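PDB 3U52: phenol hydroxylase component phN from Pseudomonas stutzeri, which probably serves as the diiron-bearing hydroxylase subunit of a bacterial multicomponent monooxygenase that oxidises phenol with molecular oxygen. Local coordinates for residues V174-A182 / K264-L275; S195-T203 / E233-I244. All blocks are in the same frame, centred on the assembly; numbering follows the deposited sequence.

Contact 1: residues V174-A182 / K264-L275; sequences VPKSFFDDA and KWFWRGFRLLSL
An antiparallel helix pair in the buried core of the hydroxylase is locked here by F178, a knob that enters the hole formed by W265, R268, G269 and L272. The short axes of 174-182 and 264-275 pass 9.9 Å apart. With CG of F178 anti to its own backbone N (chi1 176°), the ring extends between two apolar lids. W265 meets one face edge-on in a T-shaped pair, planes at 85°, while L272 CD2 lies over the opposite face in a CH-pi contact, 3.7 Å from the ring centroid. At the ring's edge F178 CE2 comes within 3.6 Å of G269 N, where the helix backbone itself forms part of the hole. L272 reaches on with CD1 to P175, which L275 also touches.

Along the other flank the contact is ionic. D181 is gripped by two cations of the facing helix: K264 NZ, on the end of an extended chain, meets OD1 at 2.8 Å from the syn side, and R268 NH1 meets OD2 at 2.7 Å on its anti lone pair. A third cation, K446, and the hydroxyl of Y447 also bind this carboxylate. The R268 chain, bent at chi2 and chi3, lays its guanidinium with one face over F178 CA, turning NH2 to S177 OG at 3.0 Å, an oxygen also bonded to S173 O. A leucine in place of R268 would probably leave D181 OD2 without its cation and S177 without its donor from the facing helix. R268 NH2 also gives a proton to a water 2.8 Å away, which in turn donates to V174 O.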
loop_
_atom_site.group_PDB
_atom_site.type_symbol
_atom_site.label_atom_id
_atom_site.label_comp_id
_atom_site.label_asym_id
_atom_site.label_seq_id
_atom_site.Cartn_x
_atom_site.Cartn_y
_atom_site.Cartn_z
ATOM N N VAL A 174 -25.313 -23.308 -11.619
ATOM C CA VAL A 174 -24.166 -23.870 -12.367
ATOM C C VAL A 174 -22.891 -23.927 -11.514
ATOM O O VAL A 174 -22.387 -25.037 -11.247
ATOM C CB VAL A 174 -23.953 -23.130 -13.712
ATOM C CG1 VAL A 174 -22.928 -23.792 -14.534
ATOM C CG2 VAL A 174 -25.307 -23.008 -14.485
ATOM N N PRO A 175 -22.319 -22.763 -11.089
ATOM C CA PRO A 175 -21.200 -22.907 -10.139
ATOM C C PRO A 175 -21.532 -23.590 -8.814
ATOM O O PRO A 175 -20.705 -24.345 -8.318
ATOM C CB PRO A 175 -20.799 -21.440 -9.821
ATOM C CG PRO A 175 -21.900 -20.600 -10.342
ATOM C CD PRO A 175 -22.540 -21.354 -11.463
ATOM N N LYS A 176 -22.702 -23.321 -8.235
ATOM C CA LYS A 176 -23.076 -23.935 -6.958
ATOM C C LYS A 176 -23.113 -25.478 -7.007
ATOM O O LYS A 176 -22.479 -26.146 -6.162
ATOM C CB LYS A 176 -24.402 -23.377 -6.450
ATOM C CG LYS A 176 -24.674 -23.733 -4.965
ATOM C CD LYS A 176 -26.026 -23.203 -4.561
ATOM C CE LYS A 176 -26.644 -24.005 -3.412
ATOM N NZ LYS A 176 -25.939 -23.783 -2.134
ATOM N N SER A 177 -23.822 -26.044 -7.989
ATOM C CA SER A 177 -23.890 -27.493 -8.080
ATOM C C SER A 177 -22.538 -28.137 -8.448
ATOM O O SER A 177 -22.263 -29.274 -8.047
ATOM C CB SER A 177 -25.011 -27.954 -9.043
ATOM O OG SER A 177 -24.659 -27.665 -10.382
ATOM N N PHE A 178 -21.684 -27.429 -9.197
ATOM C CA PHE A 178 -20.287 -27.894 -9.466
ATOM C C PHE A 178 -19.563 -28.133 -8.150
ATOM O O PHE A 178 -18.973 -29.214 -7.905
ATOM C CB PHE A 178 -19.492 -26.826 -10.295
ATOM C CG PHE A 178 -18.054 -27.195 -10.525
ATOM C CD1 PHE A 178 -17.080 -26.847 -9.607
ATOM C CD2 PHE A 178 -17.671 -27.859 -11.696
ATOM C CE1 PHE A 178 -15.728 -27.216 -9.818
ATOM C CE2 PHE A 178 -16.307 -28.217 -11.955
ATOM C CZ PHE A 178 -15.362 -27.939 -11.012
ATOM N N PHE A 179 -19.597 -27.121 -7.278
ATOM C CA PHE A 179 -18.901 -27.292 -6.013
ATOM C C PHE A 179 -19.617 -28.191 -4.973
ATOM O O PHE A 179 -18.943 -28.801 -4.143
ATOM C CB PHE A 179 -18.529 -25.912 -5.385
ATOM C CG PHE A 179 -17.086 -25.853 -4.970
ATOM C CD1 PHE A 179 -16.116 -25.486 -5.866
ATOM C CD2 PHE A 179 -16.715 -26.227 -3.683
ATOM C CE1 PHE A 179 -14.735 -25.488 -5.502
ATOM C CE2 PHE A 179 -15.367 -26.217 -3.285
ATOM C CZ PHE A 179 -14.376 -25.852 -4.195
ATOM N N ASP A 180 -20.955 -28.223 -4.983
ATOM C CA ASP A 180 -21.730 -29.160 -4.121
ATOM C C ASP A 180 -21.376 -30.583 -4.509
ATOM O O ASP A 180 -21.218 -31.396 -3.654
ATOM C CB ASP A 180 -23.228 -28.954 -4.252
ATOM C CG ASP A 180 -23.744 -27.775 -3.447
ATOM O OD1 ASP A 180 -22.927 -27.070 -2.766
ATOM O OD2 ASP A 180 -24.996 -27.529 -3.468
ATOM N N ASP A 181 -21.233 -30.865 -5.804
ATOM C CA ASP A 181 -20.851 -32.187 -6.317
ATOM C C ASP A 181 -19.504 -32.583 -5.729
ATOM O O ASP A 181 -19.384 -33.652 -5.117
ATOM C CB ASP A 181 -20.883 -32.116 -7.858
ATOM C CG ASP A 181 -20.714 -33.472 -8.570
ATOM O OD1 ASP A 181 -20.179 -34.428 -8.002
ATOM O OD2 ASP A 181 -21.084 -33.537 -9.764
ATOM N N ALA A 182 -18.498 -31.685 -5.816
ATOM C CA ALA A 182 -17.164 -31.976 -5.251
ATOM C C ALA A 182 -17.171 -32.176 -3.729
ATOM O O ALA A 182 -16.540 -33.096 -3.237
ATOM C CB ALA A 182 -16.136 -30.848 -5.641
ATOM N N LYS A 264 -15.010 -37.014 -15.810
ATOM C CA LYS A 264 -16.136 -36.257 -15.151
ATOM C C LYS A 264 -15.800 -34.755 -14.891
ATOM O O LYS A 264 -16.564 -33.839 -15.261
ATOM C CB LYS A 264 -16.493 -36.910 -13.820
ATOM C CG LYS A 264 -17.565 -36.159 -13.016
ATOM C CD LYS A 264 -17.820 -36.840 -11.670
ATOM C CE LYS A 264 -18.565 -35.839 -10.820
ATOM N NZ LYS A 264 -18.914 -36.502 -9.491
ATOM N N TRP A 265 -14.632 -34.496 -14.314
ATOM C CA TRP A 265 -14.341 -33.157 -13.854
ATOM C C TRP A 265 -13.801 -32.306 -14.978
ATOM O O TRP A 265 -13.963 -31.111 -14.957
ATOM C CB TRP A 265 -13.376 -33.209 -12.636
ATOM C CG TRP A 265 -14.223 -33.664 -11.450
ATOM C CD1 TRP A 265 -14.225 -34.892 -10.877
ATOM C CD2 TRP A 265 -15.270 -32.905 -10.791
ATOM N NE1 TRP A 265 -15.196 -34.955 -9.888
ATOM C CE2 TRP A 265 -15.815 -33.730 -9.798
ATOM C CE3 TRP A 265 -15.737 -31.583 -10.911
ATOM C CZ2 TRP A 265 -16.858 -33.294 -8.919
ATOM C CZ3 TRP A 265 -16.793 -31.141 -10.049
ATOM C CH2 TRP A 265 -17.324 -32.005 -9.075
ATOM N N PHE A 266 -13.129 -32.920 -15.951
ATOM C CA PHE A 266 -12.885 -32.188 -17.200
ATOM C C PHE A 266 -14.195 -31.635 -17.706
ATOM O O PHE A 266 -14.273 -30.428 -18.041
ATOM C CB PHE A 266 -12.270 -33.045 -18.334
ATOM C CG PHE A 266 -12.248 -32.318 -19.651
ATOM C CD1 PHE A 266 -13.157 -32.649 -20.664
ATOM C CD2 PHE A 266 -11.362 -31.230 -19.831
ATOM C CE1 PHE A 266 -13.178 -31.935 -21.860
ATOM C CE2 PHE A 266 -11.356 -30.526 -21.072
ATOM C CZ PHE A 266 -12.298 -30.865 -22.052
ATOM N N TRP A 267 -15.210 -32.494 -17.793
ATOM C CA TRP A 267 -16.441 -32.123 -18.475
ATOM C C TRP A 267 -17.273 -31.125 -17.641
ATOM O O TRP A 267 -17.719 -30.111 -18.147
ATOM C CB TRP A 267 -17.248 -33.339 -18.963
ATOM C CG TRP A 267 -18.398 -32.836 -19.806
ATOM C CD1 TRP A 267 -19.690 -32.673 -19.419
ATOM C CD2 TRP A 267 -18.339 -32.436 -21.183
ATOM N NE1 TRP A 267 -20.423 -32.167 -20.451
ATOM C CE2 TRP A 267 -19.619 -32.000 -21.545
ATOM C CE3 TRP A 267 -17.312 -32.375 -22.132
ATOM C CZ2 TRP A 267 -19.928 -31.517 -22.848
ATOM C CZ3 TRP A 267 -17.612 -31.905 -23.428
ATOM C CH2 TRP A 267 -18.901 -31.490 -23.769
ATOM N N ARG A 268 -17.400 -31.370 -16.336
ATOM C CA ARG A 268 -18.002 -30.373 -15.441
ATOM C C ARG A 268 -17.253 -29.012 -15.407
ATOM O O ARG A 268 -17.885 -27.954 -15.369
ATOM C CB ARG A 268 -18.139 -30.941 -14.006
ATOM C CG ARG A 268 -19.254 -32.019 -13.901
ATOM C CD ARG A 268 -20.054 -31.887 -12.538
ATOM N NE ARG A 268 -20.868 -30.671 -12.540
ATOM C CZ ARG A 268 -21.932 -30.475 -11.776
ATOM N NH1 ARG A 268 -22.309 -31.399 -10.919
ATOM N NH2 ARG A 268 -22.610 -29.335 -11.845
ATOM N N GLY A 269 -15.921 -29.061 -15.414
ATOM C CA GLY A 269 -15.108 -27.862 -15.424
ATOM C C GLY A 269 -15.298 -27.117 -16.740
ATOM O O GLY A 269 -15.445 -25.889 -16.751
ATOM N N PHE A 270 -15.357 -27.850 -17.849
ATOM C CA PHE A 270 -15.617 -27.209 -19.154
ATOM C C PHE A 270 -16.999 -26.457 -19.173
ATOM O O PHE A 270 -17.123 -25.315 -19.669
ATOM C CB PHE A 270 -15.555 -28.297 -20.268
ATOM C CG PHE A 270 -16.049 -27.825 -21.596
ATOM C CD1 PHE A 270 -15.492 -26.715 -22.207
ATOM C CD2 PHE A 270 -17.071 -28.507 -22.243
ATOM C CE1 PHE A 270 -15.956 -26.296 -23.491
ATOM C CE2 PHE A 270 -17.527 -28.096 -23.499
ATOM C CZ PHE A 270 -16.964 -26.990 -24.106
ATOM N N ARG A 271 -18.042 -27.096 -18.623
ATOM C CA ARG A 271 -19.369 -26.475 -18.572
ATOM C C ARG A 271 -19.332 -25.261 -17.646
ATOM O O ARG A 271 -19.899 -24.216 -17.952
ATOM C CB ARG A 271 -20.461 -27.505 -18.185
ATOM C CG ARG A 271 -20.759 -28.442 -19.381
ATOM C CD ARG A 271 -21.361 -27.603 -20.518
ATOM N NE ARG A 271 -22.062 -28.435 -21.520
ATOM C CZ ARG A 271 -21.860 -28.381 -22.831
ATOM N NH1 ARG A 271 -20.946 -27.571 -23.366
ATOM N NH2 ARG A 271 -22.563 -29.160 -23.618
ATOM N N LEU A 272 -18.649 -25.382 -16.517
ATOM C CA LEU A 272 -18.585 -24.236 -15.612
ATOM C C LEU A 272 -17.907 -23.014 -16.335
ATOM O O LEU A 272 -18.371 -21.875 -16.245
ATOM C CB LEU A 272 -17.803 -24.643 -14.367
ATOM C CG LEU A 272 -17.546 -23.531 -13.362
ATOM C CD1 LEU A 272 -18.883 -22.840 -12.926
ATOM C CD2 LEU A 272 -16.832 -24.124 -12.217
ATOM N N LEU A 273 -16.836 -23.277 -17.067
ATOM C CA LEU A 273 -16.050 -22.220 -17.753
ATOM C C LEU A 273 -16.742 -21.538 -18.937
ATOM O O LEU A 273 -16.312 -20.456 -19.407
ATOM C CB LEU A 273 -14.750 -22.814 -18.292
ATOM C CG LEU A 273 -13.717 -23.154 -17.246
ATOM C CD1 LEU A 273 -12.610 -23.991 -17.947
ATOM C CD2 LEU A 273 -13.177 -21.841 -16.639
ATOM N N SER A 274 -17.790 -22.166 -19.450
ATOM C CA SER A 274 -18.619 -21.508 -20.446
ATOM C C SER A 274 -19.079 -20.097 -19.978
ATOM O O SER A 274 -19.154 -19.191 -20.785
ATOM C CB SER A 274 -19.769 -22.411 -20.911
ATOM O OG SER A 274 -20.882 -22.449 -20.024
ATOM N N LEU A 275 -19.305 -19.897 -18.678
ATOM C CA LEU A 275 -19.568 -18.579 -18.124
ATOM C C LEU A 275 -18.446 -17.547 -18.330
ATOM O O LEU A 275 -18.734 -16.353 -18.525
ATOM C CB LEU A 275 -19.834 -18.695 -16.622
ATOM C CG LEU A 275 -21.152 -19.323 -16.203
ATOM C CD1 LEU A 275 -21.197 -19.396 -14.646
ATOM C CD2 LEU A 275 -22.333 -18.538 -16.796
HETATM O O HOH W 1 -22.453 -26.907 -13.290
#

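Contact 2: residues S195-T203 / E233-I244; sequences SFSFEYVLT and EARHMTLGLEVI. With FE (Fe (III) ion), chain H.
The F196 ring lies between I244 CG2, centred over one face 3.8 Å from the ring centroid, and V201 CG2 of its own helix on the opposite face; G240 O sits at the edge. The other I244 branch is modelled too close to the ring to be relied on. L241 CB stands over the rim of one face of Y200, and M237 CA lies in plane at its edge, with M237 CB 3.7 Å from Y200 CD2. Where the helices come closest, glycine is needed: a side chain on G240 would run into S195 O, which instead accepts a CA-H...O contact at 3.3 Å from G240 CA.

Beyond this packing the pair carries half of a diiron site. E199 binds one ferric ion through OE1 alone, at 2.1 Å. E233 uses both oxygens, its OE2 close to the metal at 2.0 Å and its OE1 longer at 2.5 Å. H236 completes the protein ligands with ND1 at 2.4 Å, its ring 46° from the E199 carboxylate. D137 bonds H236 NE2 from the second shell and, with the metal on ND1, probably fixes the rotation of the ring. A water links S195 OG, itself bonded to Y115, to H236 O.

Segment 195-203 of helix 187-216 contains a wider pi-type turn, V201 N bonding back to F196 O, as is known for the metal-bearing helices of related monooxygenases. Around the pair, helix 125-155 borders the iron ligands through Q134, E138 and H141, helix 291-310 packs on F196 and Y200, and helix 254-283 backs F196 and S197.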
loop_
_atom_site.group_PDB
_atom_site.type_symbol
_atom_site.label_atom_id
_atom_site.label_comp_id
_atom_site.label_asym_id
_atom_site.label_seq_id
_atom_site.Cartn_x
_atom_site.Cartn_y
_atom_site.Cartn_z
ATOM N N SER A 195 -8.196 -29.711 -6.803
ATOM C CA SER A 195 -6.756 -29.460 -6.853
ATOM C C SER A 195 -6.160 -29.787 -8.225
ATOM O O SER A 195 -5.426 -28.966 -8.793
ATOM C CB SER A 195 -6.008 -30.196 -5.752
ATOM O OG SER A 195 -6.159 -29.467 -4.536
ATOM N N PHE A 196 -6.469 -30.955 -8.771
ATOM C CA PHE A 196 -5.910 -31.270 -10.062
ATOM C C PHE A 196 -6.686 -30.627 -11.230
ATOM O O PHE A 196 -6.103 -29.851 -11.989
ATOM C CB PHE A 196 -5.702 -32.775 -10.231
ATOM C CG PHE A 196 -5.340 -33.166 -11.633
ATOM C CD1 PHE A 196 -4.065 -32.953 -12.116
ATOM C CD2 PHE A 196 -6.314 -33.682 -12.505
ATOM C CE1 PHE A 196 -3.744 -33.294 -13.431
ATOM C CE2 PHE A 196 -5.992 -33.995 -13.835
ATOM C CZ PHE A 196 -4.720 -33.823 -14.285
ATOM N N SER A 197 -7.985 -30.888 -11.360
ATOM C CA SER A 197 -8.756 -30.442 -12.532
ATOM C C SER A 197 -8.974 -28.917 -12.580
ATOM O O SER A 197 -8.748 -28.278 -13.616
ATOM C CB SER A 197 -10.099 -31.226 -12.619
ATOM O OG SER A 197 -9.850 -32.637 -12.690
ATOM N N PHE A 198 -9.373 -28.330 -11.463
ATOM C CA PHE A 198 -9.702 -26.911 -11.352
ATOM C C PHE A 198 -8.372 -26.150 -11.230
ATOM O O PHE A 198 -8.016 -25.347 -12.110
ATOM C CB PHE A 198 -10.530 -26.750 -10.065
ATOM C CG PHE A 198 -11.553 -25.623 -10.045
ATOM C CD1 PHE A 198 -12.118 -25.094 -11.180
ATOM C CD2 PHE A 198 -12.031 -25.163 -8.811
ATOM C CE1 PHE A 198 -13.094 -24.048 -11.055
ATOM C CE2 PHE A 198 -13.029 -24.153 -8.710
ATOM C CZ PHE A 198 -13.534 -23.601 -9.812
ATOM N N GLU A 199 -7.616 -26.440 -10.161
ATOM C CA GLU A 199 -6.439 -25.623 -9.774
ATOM C C GLU A 199 -5.203 -25.845 -10.577
ATOM O O GLU A 199 -4.285 -25.060 -10.464
ATOM C CB GLU A 199 -6.028 -25.847 -8.321
ATOM C CG GLU A 199 -7.052 -25.393 -7.317
ATOM C CD GLU A 199 -7.014 -23.887 -7.125
ATOM O OE1 GLU A 199 -6.729 -23.425 -6.012
ATOM O OE2 GLU A 199 -7.256 -23.162 -8.108
ATOM N N TYR A 200 -5.121 -26.937 -11.316
ATOM C CA TYR A 200 -3.958 -27.175 -12.109
ATOM C C TYR A 200 -4.279 -27.130 -13.601
ATOM O O TYR A 200 -3.717 -26.315 -14.333
ATOM C CB TYR A 200 -3.252 -28.481 -11.712
ATOM C CG TYR A 200 -1.968 -28.647 -12.460
ATOM C CD1 TYR A 200 -1.877 -29.492 -13.542
ATOM C CD2 TYR A 200 -0.847 -27.904 -12.106
ATOM C CE1 TYR A 200 -0.669 -29.600 -14.275
ATOM C CE2 TYR A 200 0.322 -27.996 -12.802
ATOM C CZ TYR A 200 0.422 -28.851 -13.888
ATOM O OH TYR A 200 1.641 -28.950 -14.570
ATOM N N VAL A 201 -5.156 -27.998 -14.061
ATOM C CA VAL A 201 -5.466 -28.065 -15.463
ATOM C C VAL A 201 -6.202 -26.818 -16.039
ATOM O O VAL A 201 -5.804 -26.304 -17.094
ATOM C CB VAL A 201 -6.217 -29.350 -15.818
ATOM C CG1 VAL A 201 -6.524 -29.385 -17.346
ATOM C CG2 VAL A 201 -5.353 -30.548 -15.444
ATOM N N LEU A 202 -7.253 -26.347 -15.355
ATOM C CA LEU A 202 -8.188 -25.366 -15.929
ATOM C C LEU A 202 -8.045 -23.978 -15.314
ATOM O O LEU A 202 -8.706 -23.031 -15.744
ATOM C CB LEU A 202 -9.632 -25.884 -15.797
ATOM C CG LEU A 202 -9.904 -27.169 -16.621
ATOM C CD1 LEU A 202 -11.303 -27.756 -16.339
ATOM C CD2 LEU A 202 -9.728 -26.926 -18.148
ATOM N N THR A 203 -7.169 -23.869 -14.319
ATOM C CA THR A 203 -6.937 -22.618 -13.563
ATOM C C THR A 203 -6.745 -21.327 -14.384
ATOM O O THR A 203 -7.382 -20.301 -14.134
ATOM C CB THR A 203 -5.775 -22.769 -12.525
ATOM O OG1 THR A 203 -5.773 -21.604 -11.713
ATOM C CG2 THR A 203 -4.391 -22.938 -13.193
ATOM N N GLU A 233 -1.343 -19.144 -5.923
ATOM C CA GLU A 233 -1.740 -20.120 -6.955
ATOM C C GLU A 233 -0.615 -20.977 -7.417
ATOM O O GLU A 233 -0.870 -22.100 -7.827
ATOM C CB GLU A 233 -2.405 -19.476 -8.192
ATOM C CG GLU A 233 -3.728 -18.780 -7.873
ATOM C CD GLU A 233 -4.689 -19.612 -7.001
ATOM O OE1 GLU A 233 -5.189 -19.054 -6.020
ATOM O OE2 GLU A 233 -4.969 -20.804 -7.252
ATOM N N ALA A 234 0.613 -20.463 -7.366
ATOM C CA ALA A 234 1.789 -21.288 -7.585
ATOM C C ALA A 234 1.837 -22.484 -6.624
ATOM O O ALA A 234 2.185 -23.589 -7.037
ATOM C CB ALA A 234 3.074 -20.464 -7.466
ATOM N N ARG A 235 1.530 -22.279 -5.346
ATOM C CA ARG A 235 1.478 -23.403 -4.425
ATOM C C ARG A 235 0.291 -24.335 -4.779
ATOM O O ARG A 235 0.367 -25.562 -4.634
ATOM C CB ARG A 235 1.301 -22.895 -2.993
ATOM C CG ARG A 235 2.494 -22.122 -2.445
ATOM C CD ARG A 235 2.370 -22.027 -0.931
ATOM N NE ARG A 235 1.180 -21.268 -0.501
ATOM C CZ ARG A 235 1.149 -19.936 -0.427
ATOM N NH1 ARG A 235 2.228 -19.220 -0.731
ATOM N NH2 ARG A 235 0.065 -19.302 -0.031
ATOM N N HIS A 236 -0.834 -23.733 -5.149
ATOM C CA HIS A 236 -2.060 -24.520 -5.383
ATOM C C HIS A 236 -1.893 -25.415 -6.619
ATOM O O HIS A 236 -2.328 -26.567 -6.610
ATOM C CB HIS A 236 -3.297 -23.617 -5.483
ATOM C CG HIS A 236 -3.527 -22.815 -4.237
ATOM N ND1 HIS A 236 -4.507 -21.855 -4.140
ATOM C CD2 HIS A 236 -2.873 -22.805 -3.051
ATOM C CE1 HIS A 236 -4.470 -21.311 -2.932
ATOM N NE2 HIS A 236 -3.469 -21.846 -2.265
ATOM N N MET A 237 -1.248 -24.896 -7.657
ATOM C CA MET A 237 -0.944 -25.712 -8.840
ATOM C C MET A 237 0.009 -26.861 -8.539
ATOM O O MET A 237 -0.163 -27.943 -9.075
ATOM C CB MET A 237 -0.329 -24.870 -9.972
ATOM C CG MET A 237 -1.230 -23.768 -10.435
ATOM S SD MET A 237 -0.433 -22.762 -11.721
ATOM C CE MET A 237 -0.735 -23.798 -13.163
ATOM N N THR A 238 1.026 -26.617 -7.712
ATOM C CA THR A 238 1.953 -27.662 -7.342
ATOM C C THR A 238 1.299 -28.755 -6.505
ATOM O O THR A 238 1.600 -29.962 -6.683
ATOM C CB THR A 238 3.208 -27.121 -6.618
ATOM O OG1 THR A 238 3.693 -25.950 -7.297
ATOM C CG2 THR A 238 4.275 -28.203 -6.667
ATOM N N LEU A 239 0.401 -28.366 -5.587
ATOM C CA LEU A 239 -0.364 -29.393 -4.874
ATOM C C LEU A 239 -1.163 -30.264 -5.880
ATOM O O LEU A 239 -1.133 -31.500 -5.791
ATOM C CB LEU A 239 -1.224 -28.799 -3.732
ATOM C CG LEU A 239 -2.341 -29.622 -3.053
ATOM C CD1 LEU A 239 -1.764 -30.878 -2.401
ATOM C CD2 LEU A 239 -3.045 -28.781 -1.977
ATOM N N GLY A 240 -1.812 -29.638 -6.860
ATOM C CA GLY A 240 -2.647 -30.368 -7.838
ATOM C C GLY A 240 -1.834 -31.405 -8.596
ATOM O O GLY A 240 -2.288 -32.536 -8.811
ATOM N N LEU A 241 -0.631 -31.018 -8.994
ATOM C CA LEU A 241 0.319 -31.907 -9.712
ATOM C C LEU A 241 0.775 -33.050 -8.790
ATOM O O LEU A 241 0.725 -34.205 -9.182
ATOM C CB LEU A 241 1.550 -31.103 -10.128
ATOM C CG LEU A 241 2.270 -31.299 -11.463
ATOM C CD1 LEU A 241 3.774 -31.107 -11.242
ATOM C CD2 LEU A 241 1.892 -32.638 -12.172
ATOM N N GLU A 242 1.189 -32.729 -7.559
ATOM C CA GLU A 242 1.553 -33.766 -6.579
ATOM C C GLU A 242 0.436 -34.779 -6.361
ATOM O O GLU A 242 0.688 -36.001 -6.373
ATOM C CB GLU A 242 2.004 -33.171 -5.224
ATOM C CG GLU A 242 2.456 -34.267 -4.168
ATOM C CD GLU A 242 3.564 -35.280 -4.656
ATOM O OE1 GLU A 242 4.283 -35.004 -5.655
ATOM O OE2 GLU A 242 3.762 -36.365 -4.013
ATOM N N VAL A 243 -0.784 -34.264 -6.163
ATOM C CA VAL A 243 -1.998 -35.071 -5.954
ATOM C C VAL A 243 -2.153 -36.150 -7.040
ATOM O O VAL A 243 -2.254 -37.320 -6.686
ATOM C CB VAL A 243 -3.322 -34.179 -5.771
ATOM C CG1 VAL A 243 -4.621 -34.996 -5.939
ATOM C CG2 VAL A 243 -3.334 -33.493 -4.374
ATOM N N ILE A 244 -2.194 -35.793 -8.337
ATOM C CA ILE A 244 -2.462 -36.875 -9.339
ATOM C C ILE A 244 -1.329 -37.850 -9.433
ATOM O O ILE A 244 -1.599 -39.023 -9.567
ATOM C CB ILE A 244 -2.789 -36.474 -10.825
ATOM C CG1 ILE A 244 -2.290 -35.110 -11.116
ATOM C CG2 ILE A 244 -4.323 -36.826 -11.238
ATOM C CD1 ILE A 244 -0.951 -35.086 -11.720
HETATM FE FE FE H . -6.187 -21.369 -5.724
HETATM O O HOH W 2 -4.596 -27.193 -5.125
HETATM O O HOH W 3 -4.268 -22.263 -9.676
HETATM O O HOH W 4 -7.711 -20.711 -8.022
#

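Overall arrangement
From the N terminus, helix 173-184 comes first and supplies one side of contact 1. Helix 187-216 follows it directly, and helix 220-250 then folds against 195-203 to close contact 2 over 29 intervening residues. Helix 254-283 returns to 174-182, so contact 1 encloses the whole of contact 2 along the chain. Four successive helices are thereby tied into one bundle, with centres of the two contacts about 16 Å apart. They touch through helix 187-216: F198 packs on both F179 and L272, W265 rests on S197, and L202 reaches G269. A xenon atom marks a pocket at this junction, lined by F198, G269 and L273.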